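PDB 6I5S: bottromycin amidohydrolase from Streptomyces purpureus, which is a two-zinc amidohydrolase that probably hydrolyses an amide bond of a thiazoline-containing intermediate and so acts as gatekeeper of bottromycin biosynthesis. Local coordinates for residues P88-A93 with V403-H408. Sequence-based numbering, arbitrary orientation.
Sequences PGFVDA and VFYRRH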
loop_
_atom_site.group_PDB
_atom_site.type_symbol
_atom_site.label_atom_id
_atom_site.label_comp_id
_atom_site.label_asym_id
_atom_site.label_seq_id
_atom_site.Cartn_x
_atom_site.Cartn_y
_atom_site.Cartn_z
ATOM N N PRO A 88 -14.272 -3.832 4.320
ATOM C CA PRO A 88 -13.063 -4.534 4.737
ATOM C C PRO A 88 -11.944 -3.527 4.943
ATOM O O PRO A 88 -11.913 -2.436 4.357
ATOM C CB PRO A 88 -12.767 -5.439 3.550
ATOM C CG PRO A 88 -14.054 -5.622 2.873
ATOM C CD PRO A 88 -14.718 -4.295 2.982
ATOM N N GLY A 89 -10.992 -3.903 5.775
ATOM C CA GLY A 89 -9.815 -3.074 5.947
ATOM C C GLY A 89 -9.043 -2.959 4.649
ATOM O O GLY A 89 -9.041 -3.881 3.843
ATOM N N PHE A 90 -8.401 -1.801 4.462
ATOM C CA PHE A 90 -7.643 -1.507 3.250
ATOM C C PHE A 90 -6.251 -2.122 3.300
ATOM O O PHE A 90 -5.672 -2.347 4.376
ATOM C CB PHE A 90 -7.486 0.014 3.055
ATOM C CG PHE A 90 -8.779 0.756 3.142
ATOM C CD1 PHE A 90 -9.929 0.246 2.574
ATOM C CD2 PHE A 90 -8.852 1.937 3.823
ATOM C CE1 PHE A 90 -11.161 0.900 2.724
ATOM C CE2 PHE A 90 -10.103 2.605 3.962
ATOM C CZ PHE A 90 -11.231 2.063 3.387
ATOM N N VAL A 91 -5.710 -2.362 2.101
ATOM C CA VAL A 91 -4.368 -2.913 1.929
ATOM C C VAL A 91 -3.572 -1.956 1.067
ATOM O O VAL A 91 -3.911 -1.736 -0.111
ATOM C CB VAL A 91 -4.390 -4.305 1.282
ATOM C CG1 VAL A 91 -2.925 -4.892 1.326
ATOM C CG2 VAL A 91 -5.394 -5.212 2.023
ATOM N N ASP A 92 -2.506 -1.378 1.633
ATOM C CA ASP A 92 -1.547 -0.659 0.791
ATOM C C ASP A 92 -0.668 -1.694 0.086
ATOM O O ASP A 92 0.189 -2.337 0.712
ATOM C CB ASP A 92 -0.708 0.341 1.583
ATOM C CG ASP A 92 0.175 1.199 0.679
ATOM O OD1 ASP A 92 0.527 2.294 1.094
ATOM O OD2 ASP A 92 0.538 0.762 -0.455
ATOM N N ALA A 93 -0.886 -1.848 -1.203
ATOM C CA ALA A 93 -0.242 -2.933 -1.956
ATOM C C ALA A 93 1.225 -2.672 -2.315
ATOM O O ALA A 93 1.879 -3.552 -2.917
ATOM C CB ALA A 93 -1.037 -3.227 -3.201
ATOM N N VAL A 403 -13.409 -1.225 8.302
ATOM C CA VAL A 403 -13.418 0.230 8.403
ATOM C C VAL A 403 -14.858 0.710 8.521
ATOM O O VAL A 403 -15.733 0.256 7.782
ATOM C CB VAL A 403 -12.742 0.883 7.194
ATOM C CG1 VAL A 403 -12.486 2.342 7.455
ATOM C CG2 VAL A 403 -11.414 0.154 6.870
ATOM N N PHE A 404 -15.102 1.614 9.453
ATOM C CA PHE A 404 -16.441 2.048 9.839
ATOM C C PHE A 404 -16.656 3.521 9.493
ATOM O O PHE A 404 -15.777 4.347 9.742
ATOM C CB PHE A 404 -16.630 1.902 11.337
ATOM C CG PHE A 404 -16.809 0.501 11.804
ATOM C CD1 PHE A 404 -18.021 0.103 12.330
ATOM C CD2 PHE A 404 -15.777 -0.424 11.751
ATOM C CE1 PHE A 404 -18.208 -1.188 12.808
ATOM C CE2 PHE A 404 -15.962 -1.695 12.224
ATOM C CZ PHE A 404 -17.183 -2.089 12.741
ATOM N N TYR A 405 -17.854 3.850 8.985
ATOM C CA TYR A 405 -18.261 5.196 8.604
ATOM C C TYR A 405 -19.688 5.450 9.065
ATOM O O TYR A 405 -20.558 4.575 8.930
ATOM C CB TYR A 405 -18.201 5.367 7.092
ATOM C CG TYR A 405 -16.816 5.136 6.517
ATOM C CD1 TYR A 405 -15.904 6.177 6.392
ATOM C CD2 TYR A 405 -16.440 3.878 6.085
ATOM C CE1 TYR A 405 -14.616 5.962 5.821
ATOM C CE2 TYR A 405 -15.130 3.628 5.570
ATOM C CZ TYR A 405 -14.255 4.689 5.449
ATOM O OH TYR A 405 -12.999 4.501 4.924
ATOM N N ARG A 406 -19.924 6.644 9.618
ATOM C CA ARG A 406 -21.276 7.010 9.997
ATOM C C ARG A 406 -22.112 7.359 8.776
ATOM O O ARG A 406 -23.329 7.159 8.779
ATOM C CB ARG A 406 -21.249 8.184 10.954
ATOM C CG ARG A 406 -20.768 7.888 12.337
ATOM C CD ARG A 406 -21.678 6.919 13.050
ATOM N NE ARG A 406 -21.325 6.804 14.465
ATOM C CZ ARG A 406 -21.909 5.961 15.315
ATOM N NH1 ARG A 406 -22.860 5.120 14.898
ATOM N NH2 ARG A 406 -21.547 5.970 16.597
ATOM N N ARG A 407 -21.487 7.887 7.733
ATOM C CA ARG A 407 -22.159 8.183 6.476
ATOM C C ARG A 407 -21.525 7.336 5.378
ATOM O O ARG A 407 -20.373 6.933 5.488
ATOM C CB ARG A 407 -22.048 9.664 6.116
ATOM C CG ARG A 407 -22.740 10.609 7.106
ATOM C CD ARG A 407 -22.622 12.076 6.687
ATOM N NE ARG A 407 -23.366 12.963 7.588
ATOM C CZ ARG A 407 -23.424 14.290 7.476
ATOM N NH1 ARG A 407 -22.781 14.918 6.499
ATOM N NH2 ARG A 407 -24.131 14.995 8.352
ATOM N N HIS A 408 -22.274 7.062 4.318
ATOM C CA HIS A 408 -21.749 6.206 3.272
ATOM C C HIS A 408 -20.481 6.849 2.702
ATOM O O HIS A 408 -20.478 8.060 2.431
ATOM C CB HIS A 408 -22.802 5.990 2.183
ATOM C CG HIS A 408 -22.445 4.891 1.234
ATOM N ND1 HIS A 408 -21.396 4.998 0.351
ATOM C CD2 HIS A 408 -22.943 3.642 1.078
ATOM C CE1 HIS A 408 -21.279 3.871 -0.329
ATOM N NE2 HIS A 408 -22.204 3.030 0.093
#
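Phe-90 and Val-403 meet at about a right angle, a methyl group of the valine lying over one face of the aromatic ring. Followed outward, Val-403 first sends CB toward the segment 88-93. There it branches: CG1 stands anti to the backbone N (chi1 -167°), and this rotation turns CG2 anti to the carbonyl carbon, toward the extended backbone of Pro-88 and Gly-89. CG2 touches backbone first, 3.6 Å from Pro-88 O and 3.7 Å from Gly-89 CA. The same methyl also lies over the ring of Phe-90 in a CH-pi contact, 4.1 Å from the centroid and 15° off the ring normal, displaced slightly toward the rim. At the edge of that ring, in its plane, comes the hydroxyl of Tyr-405; the Phe-90 and Tyr-405 side chains run toward each other from opposite directions, with Tyr-405 OH 3.4 Å from Phe-90 CZ. This is a van der Waals contact; the hydroxyl is hydrogen-bonded to Leu-416 O. Face and edge of the phenyl group are thus both engaged, while Val-111 of the strand 111-116 also packs on it. Were Phe-90 cut back to alanine, a gap would probably open beneath Val-403 CG2 and the Tyr-405 hydroxyl would lose its ring neighbour. No hydrogen bond links the two segments themselves, although Gly-89 pairs through its backbone with Asp-401, two residues ahead of Val-403. Past Phe-90 the chain turns a corner at Ala-93 and then reaches His-94, a zinc ligand, whereas 402-405 runs antiparallel to the early part of strand 84-95 and pairs with 421-424. This buried junction is probably where the metal-binding barrel meets the small beta domain, as in other members of the amidohydrolase superfamily.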